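Long-range contact in CghA (PDB 6KBC), which is a fungal protein of a two-domain, calycin-clan family that holds the ligand WK1 in a pocket: residues M233-V245 with V256-Q268. Sequence-based numbering, arbitrary orientation.
Sequences MVWGKEATDALFV and VMRLVSKPHKYYQ. With WK1 ((2S)-3-[(2S,4E)-4-[[(1R,2S,4aR,6S,8R,8aS)-2-[(E)-but-2-en-2-yl]-6,8-dimethyl-1,2,4a,5,6,7,8,8a-octahydronaphthalen-1-yl]-oxidanyl-methylidene]-3,5-bis(oxidanylidene)pyrrolidin-2-yl]-2-methyl-2-oxidanyl-propanoic acid), chain B.
Val260 O accepts two backbone N-H groups, from Thr240 N at 2.7 Å and, less closely, from Asp241 N, which marks a classic beta bulge where strand 241-245 meets strand 256-261. Beyond it the strands run antiparallel, 174° between their directions, and paired N-H and C=O groups satisfy each other at Asp241-Val260, Leu243-Arg258 and Val245-Val256. Past Ser261, Lys262 bends at chi2 and chi4 to put NZ within 2.8 Å of Gly236 O, nearly end-on to that carbonyl, and 2.8 Å from Ala239 O, above its plane; Ser394 O is its third acceptor. Thr240 OG1 donates to Ser261 O from above the carbonyl plane, and Glu238 OE1 forms a salt bridge with Lys265 NZ through its syn lone pair. With CG anti to the backbone N (chi1 -174°) and the chain folded at chi2 and chi3, Arg258 makes a salt bridge in which NH1 donates to Asp241 OD1 at 2.8 Å, from above a carboxylate plane turned 76° from the guanidinium; NH2 adds a weak bond to the same oxygen. Val260 CG2 and Leu243 CB sandwich the guanidinium faces, and NE is hydrogen-bonded to Thr305 OG1. Asp241 OD2 pairs with Lys307 and Arg319, so this buried carboxylate is probably kept ionised. Across the sheet from these charges, Ala242, Phe244 and Met257 meet the ligand: Met257 SD approaches WK1 C6 at 3.4 Å, its CE touches the Phe244 ring edge, and Trp235 lays a face over WK1 C2, 3.7 Å above the ring plane. This antiparallel hairpin with a classic bulge, with Trp235 from the chain just before it, lines part of the WK1 pocket in the calycin-clan C-terminal domain.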
# COMPACT_ATOMS: atom_id res chain seq x y z
N MET A 233 1.13 -14.43 -9.86
CA MET A 233 -0.24 -14.76 -10.33
C MET A 233 -1.11 -13.50 -10.31
O MET A 233 -0.80 -12.59 -9.58
CB MET A 233 -0.88 -15.85 -9.47
CG MET A 233 -1.40 -15.38 -8.13
SD MET A 233 -0.16 -15.04 -6.90
CE MET A 233 0.37 -16.65 -6.39
N VAL A 234 -2.13 -13.46 -11.14
CA VAL A 234 -2.95 -12.26 -11.16
C VAL A 234 -3.78 -12.31 -9.88
O VAL A 234 -4.41 -13.33 -9.57
CB VAL A 234 -3.84 -12.15 -12.41
CG1 VAL A 234 -3.02 -12.11 -13.68
CG2 VAL A 234 -4.95 -13.14 -12.44
N TRP A 235 -3.71 -11.25 -9.08
CA TRP A 235 -4.24 -11.36 -7.73
C TRP A 235 -5.76 -11.28 -7.72
O TRP A 235 -6.40 -11.85 -6.84
CB TRP A 235 -3.60 -10.29 -6.85
CG TRP A 235 -4.13 -8.93 -7.02
CD1 TRP A 235 -3.72 -7.98 -7.93
CD2 TRP A 235 -5.15 -8.32 -6.24
NE1 TRP A 235 -4.45 -6.82 -7.76
CE2 TRP A 235 -5.33 -7.01 -6.72
CE3 TRP A 235 -5.93 -8.76 -5.16
CZ2 TRP A 235 -6.26 -6.13 -6.17
CZ3 TRP A 235 -6.85 -7.89 -4.61
CH2 TRP A 235 -7.01 -6.60 -5.12
N GLY A 236 -6.33 -10.62 -8.72
CA GLY A 236 -7.78 -10.50 -8.80
C GLY A 236 -8.48 -11.84 -8.88
O GLY A 236 -9.60 -11.98 -8.38
N LYS A 237 -7.84 -12.84 -9.49
CA LYS A 237 -8.45 -14.16 -9.58
C LYS A 237 -8.32 -14.94 -8.28
O LYS A 237 -8.90 -16.02 -8.16
CB LYS A 237 -7.82 -14.97 -10.71
CG LYS A 237 -8.15 -14.48 -12.12
CD LYS A 237 -7.33 -15.27 -13.15
CE LYS A 237 -7.66 -14.87 -14.58
NZ LYS A 237 -7.28 -15.94 -15.54
N GLU A 238 -7.58 -14.42 -7.31
CA GLU A 238 -7.36 -15.13 -6.07
C GLU A 238 -8.09 -14.53 -4.87
O GLU A 238 -8.19 -15.20 -3.84
CB GLU A 238 -5.85 -15.19 -5.77
CG GLU A 238 -5.09 -16.10 -6.72
CD GLU A 238 -5.24 -17.56 -6.35
OE1 GLU A 238 -4.46 -18.03 -5.49
OE2 GLU A 238 -6.14 -18.23 -6.90
N ALA A 239 -8.59 -13.29 -4.96
CA ALA A 239 -9.11 -12.58 -3.80
C ALA A 239 -10.54 -12.11 -4.04
O ALA A 239 -10.95 -11.84 -5.17
CB ALA A 239 -8.23 -11.37 -3.44
N THR A 240 -11.30 -11.99 -2.95
CA THR A 240 -12.58 -11.28 -2.97
C THR A 240 -12.52 -9.96 -2.22
O THR A 240 -13.45 -9.15 -2.33
CB THR A 240 -13.72 -12.13 -2.37
OG1 THR A 240 -13.32 -12.66 -1.10
CG2 THR A 240 -14.06 -13.29 -3.32
N ASP A 241 -11.44 -9.72 -1.48
CA ASP A 241 -11.35 -8.55 -0.62
C ASP A 241 -9.88 -8.21 -0.41
O ASP A 241 -9.07 -9.10 -0.13
CB ASP A 241 -12.05 -8.79 0.71
CG ASP A 241 -12.55 -7.52 1.36
OD1 ASP A 241 -11.71 -6.64 1.68
OD2 ASP A 241 -13.77 -7.37 1.53
N ALA A 242 -9.54 -6.94 -0.54
CA ALA A 242 -8.20 -6.47 -0.22
C ALA A 242 -8.35 -5.19 0.58
O ALA A 242 -9.14 -4.32 0.21
CB ALA A 242 -7.37 -6.24 -1.49
N LEU A 243 -7.63 -5.09 1.69
CA LEU A 243 -7.67 -3.89 2.52
C LEU A 243 -6.26 -3.38 2.74
O LEU A 243 -5.44 -4.06 3.37
CB LEU A 243 -8.33 -4.18 3.87
CG LEU A 243 -8.18 -3.02 4.87
CD1 LEU A 243 -8.95 -1.81 4.40
CD2 LEU A 243 -8.65 -3.46 6.25
N PHE A 244 -5.99 -2.18 2.23
CA PHE A 244 -4.78 -1.43 2.57
C PHE A 244 -5.10 -0.44 3.68
O PHE A 244 -6.12 0.25 3.62
CB PHE A 244 -4.25 -0.65 1.37
CG PHE A 244 -3.05 0.24 1.71
CD1 PHE A 244 -1.77 -0.28 1.68
CD2 PHE A 244 -3.23 1.57 2.07
CE1 PHE A 244 -0.65 0.53 2.00
CE2 PHE A 244 -2.14 2.39 2.39
CZ PHE A 244 -0.85 1.86 2.36
N VAL A 245 -4.22 -0.35 4.69
CA VAL A 245 -4.36 0.67 5.73
C VAL A 245 -3.00 1.28 6.01
O VAL A 245 -2.02 0.55 6.17
CB VAL A 245 -4.90 0.11 7.06
CG1 VAL A 245 -4.96 1.21 8.10
CG2 VAL A 245 -6.24 -0.53 6.89
N VAL A 256 -1.40 -2.06 7.11
CA VAL A 256 -2.11 -3.31 6.90
C VAL A 256 -2.19 -3.58 5.42
O VAL A 256 -2.47 -2.68 4.62
CB VAL A 256 -3.54 -3.30 7.49
CG1 VAL A 256 -4.29 -4.59 7.12
CG2 VAL A 256 -3.50 -3.14 9.00
N MET A 257 -1.97 -4.84 5.04
CA MET A 257 -2.39 -5.35 3.74
C MET A 257 -3.06 -6.68 4.07
O MET A 257 -2.36 -7.63 4.43
CB MET A 257 -1.21 -5.54 2.79
CG MET A 257 -1.60 -5.91 1.35
SD MET A 257 -3.10 -5.18 0.63
CE MET A 257 -2.41 -3.59 0.26
N ARG A 258 -4.40 -6.72 4.03
CA ARG A 258 -5.17 -7.91 4.35
C ARG A 258 -5.91 -8.40 3.10
O ARG A 258 -6.61 -7.62 2.45
CB ARG A 258 -6.18 -7.66 5.50
CG ARG A 258 -6.89 -8.98 5.96
CD ARG A 258 -8.13 -9.06 5.08
NE ARG A 258 -9.17 -8.07 5.36
CZ ARG A 258 -9.98 -7.58 4.45
NH1 ARG A 258 -9.58 -7.61 3.18
NH2 ARG A 258 -11.00 -6.80 4.80
N LEU A 259 -5.80 -9.71 2.81
CA LEU A 259 -6.48 -10.32 1.68
C LEU A 259 -7.46 -11.37 2.19
O LEU A 259 -7.16 -12.11 3.12
CB LEU A 259 -5.52 -11.01 0.73
CG LEU A 259 -4.50 -10.08 0.08
CD1 LEU A 259 -3.45 -10.92 -0.59
CD2 LEU A 259 -5.24 -9.23 -0.95
N VAL A 260 -8.63 -11.43 1.55
CA VAL A 260 -9.56 -12.53 1.71
C VAL A 260 -9.70 -13.20 0.35
O VAL A 260 -10.00 -12.54 -0.64
CB VAL A 260 -10.92 -12.06 2.25
CG1 VAL A 260 -11.89 -13.26 2.42
CG2 VAL A 260 -10.73 -11.30 3.58
N SER A 261 -9.49 -14.52 0.31
CA SER A 261 -9.42 -15.23 -0.96
C SER A 261 -10.80 -15.38 -1.60
O SER A 261 -11.84 -14.96 -1.07
CB SER A 261 -8.79 -16.61 -0.75
OG SER A 261 -9.77 -17.53 -0.27
N LYS A 262 -10.80 -16.00 -2.79
CA LYS A 262 -12.02 -16.45 -3.44
C LYS A 262 -12.64 -17.62 -2.67
O LYS A 262 -11.95 -18.29 -1.90
CB LYS A 262 -11.70 -16.90 -4.87
CG LYS A 262 -11.33 -15.79 -5.82
CD LYS A 262 -12.52 -14.98 -6.24
CE LYS A 262 -12.30 -14.37 -7.62
NZ LYS A 262 -12.06 -12.90 -7.47
N PRO A 263 -13.93 -17.91 -2.90
CA PRO A 263 -14.53 -19.10 -2.26
C PRO A 263 -13.88 -20.42 -2.65
O PRO A 263 -14.00 -21.38 -1.90
CB PRO A 263 -16.01 -19.06 -2.71
CG PRO A 263 -16.06 -18.11 -3.87
CD PRO A 263 -14.93 -17.10 -3.61
N HIS A 264 -13.19 -20.51 -3.80
CA HIS A 264 -12.58 -21.79 -4.12
C HIS A 264 -11.45 -22.14 -3.17
O HIS A 264 -11.07 -23.31 -3.07
CB HIS A 264 -12.09 -21.84 -5.59
CG HIS A 264 -10.92 -20.96 -5.89
ND1 HIS A 264 -11.05 -19.72 -6.49
CD2 HIS A 264 -9.59 -21.16 -5.72
CE1 HIS A 264 -9.85 -19.18 -6.64
NE2 HIS A 264 -8.95 -20.03 -6.18
N LYS A 265 -10.92 -21.16 -2.42
CA LYS A 265 -10.03 -21.45 -1.31
C LYS A 265 -10.67 -21.15 0.03
O LYS A 265 -9.95 -20.99 1.03
CB LYS A 265 -8.71 -20.69 -1.46
CG LYS A 265 -7.86 -21.24 -2.58
CD LYS A 265 -6.71 -20.31 -2.93
CE LYS A 265 -5.57 -21.10 -3.56
NZ LYS A 265 -4.87 -20.36 -4.65
N TYR A 266 -12.00 -21.05 0.08
CA TYR A 266 -12.75 -20.99 1.34
C TYR A 266 -12.46 -19.69 2.11
O TYR A 266 -12.40 -19.69 3.33
CB TYR A 266 -12.45 -22.22 2.19
CG TYR A 266 -12.59 -23.49 1.37
CD1 TYR A 266 -13.85 -23.95 0.98
CD2 TYR A 266 -11.47 -24.20 0.95
CE1 TYR A 266 -13.99 -25.11 0.20
CE2 TYR A 266 -11.61 -25.36 0.16
CZ TYR A 266 -12.86 -25.80 -0.20
OH TYR A 266 -13.01 -26.94 -0.97
N TYR A 267 -12.31 -18.59 1.36
CA TYR A 267 -12.13 -17.26 1.93
C TYR A 267 -10.97 -17.24 2.91
O TYR A 267 -11.07 -16.76 4.04
CB TYR A 267 -13.41 -16.76 2.60
CG TYR A 267 -14.53 -16.62 1.61
CD1 TYR A 267 -14.58 -15.53 0.76
CD2 TYR A 267 -15.53 -17.58 1.51
CE1 TYR A 267 -15.59 -15.39 -0.16
CE2 TYR A 267 -16.57 -17.45 0.56
CZ TYR A 267 -16.58 -16.35 -0.25
OH TYR A 267 -17.58 -16.18 -1.18
N GLN A 268 -9.86 -17.84 2.49
CA GLN A 268 -8.62 -17.74 3.26
C GLN A 268 -8.37 -16.28 3.63
O GLN A 268 -8.54 -15.38 2.80
CB GLN A 268 -7.44 -18.28 2.46
CG GLN A 268 -7.34 -19.77 2.53
CD GLN A 268 -6.21 -20.31 1.73
OE1 GLN A 268 -5.55 -19.58 0.98
NE2 GLN A 268 -5.96 -21.61 1.87
O WK1 B . -6.21 3.06 -10.29
C17 WK1 B . -5.83 3.41 -9.21
O1 WK1 B . -5.44 4.52 -8.99
C19 WK1 B . -5.84 2.46 -8.08
O2 WK1 B . -6.44 1.25 -8.41
C18 WK1 B . -6.67 3.03 -6.97
C20 WK1 B . -4.38 2.26 -7.78
C22 WK1 B . -4.19 1.65 -6.45
N WK1 B . -2.84 1.55 -5.93
C21 WK1 B . -2.65 0.33 -5.42
O5 WK1 B . -1.52 -0.02 -4.86
C23 WK1 B . -4.70 0.31 -6.24
O4 WK1 B . -5.90 -0.12 -6.58
C24 WK1 B . -3.80 -0.57 -5.58
C16 WK1 B . -4.03 -1.96 -5.20
O3 WK1 B . -5.17 -2.46 -5.47
C9 WK1 B . -3.04 -2.69 -4.41
C8 WK1 B . -3.42 -2.23 -2.98
C12 WK1 B . -3.82 -0.78 -2.75
C13 WK1 B . -2.98 0.13 -2.34
C90 WK1 B . -3.40 1.55 -2.14
C14 WK1 B . -5.22 -0.36 -3.00
C7 WK1 B . -4.55 -3.04 -2.41
C6 WK1 B . -4.44 -4.34 -2.41
C3 WK1 B . -3.34 -4.94 -3.22
C4 WK1 B . -3.11 -4.21 -4.53
C5 WK1 B . -1.80 -4.73 -5.09
C11 WK1 B . -1.58 -4.20 -6.47
C2 WK1 B . -3.38 -6.43 -3.41
C1 WK1 B . -1.97 -6.82 -3.74
C10 WK1 B . -1.71 -8.29 -3.76
C WK1 B . -1.66 -6.24 -5.09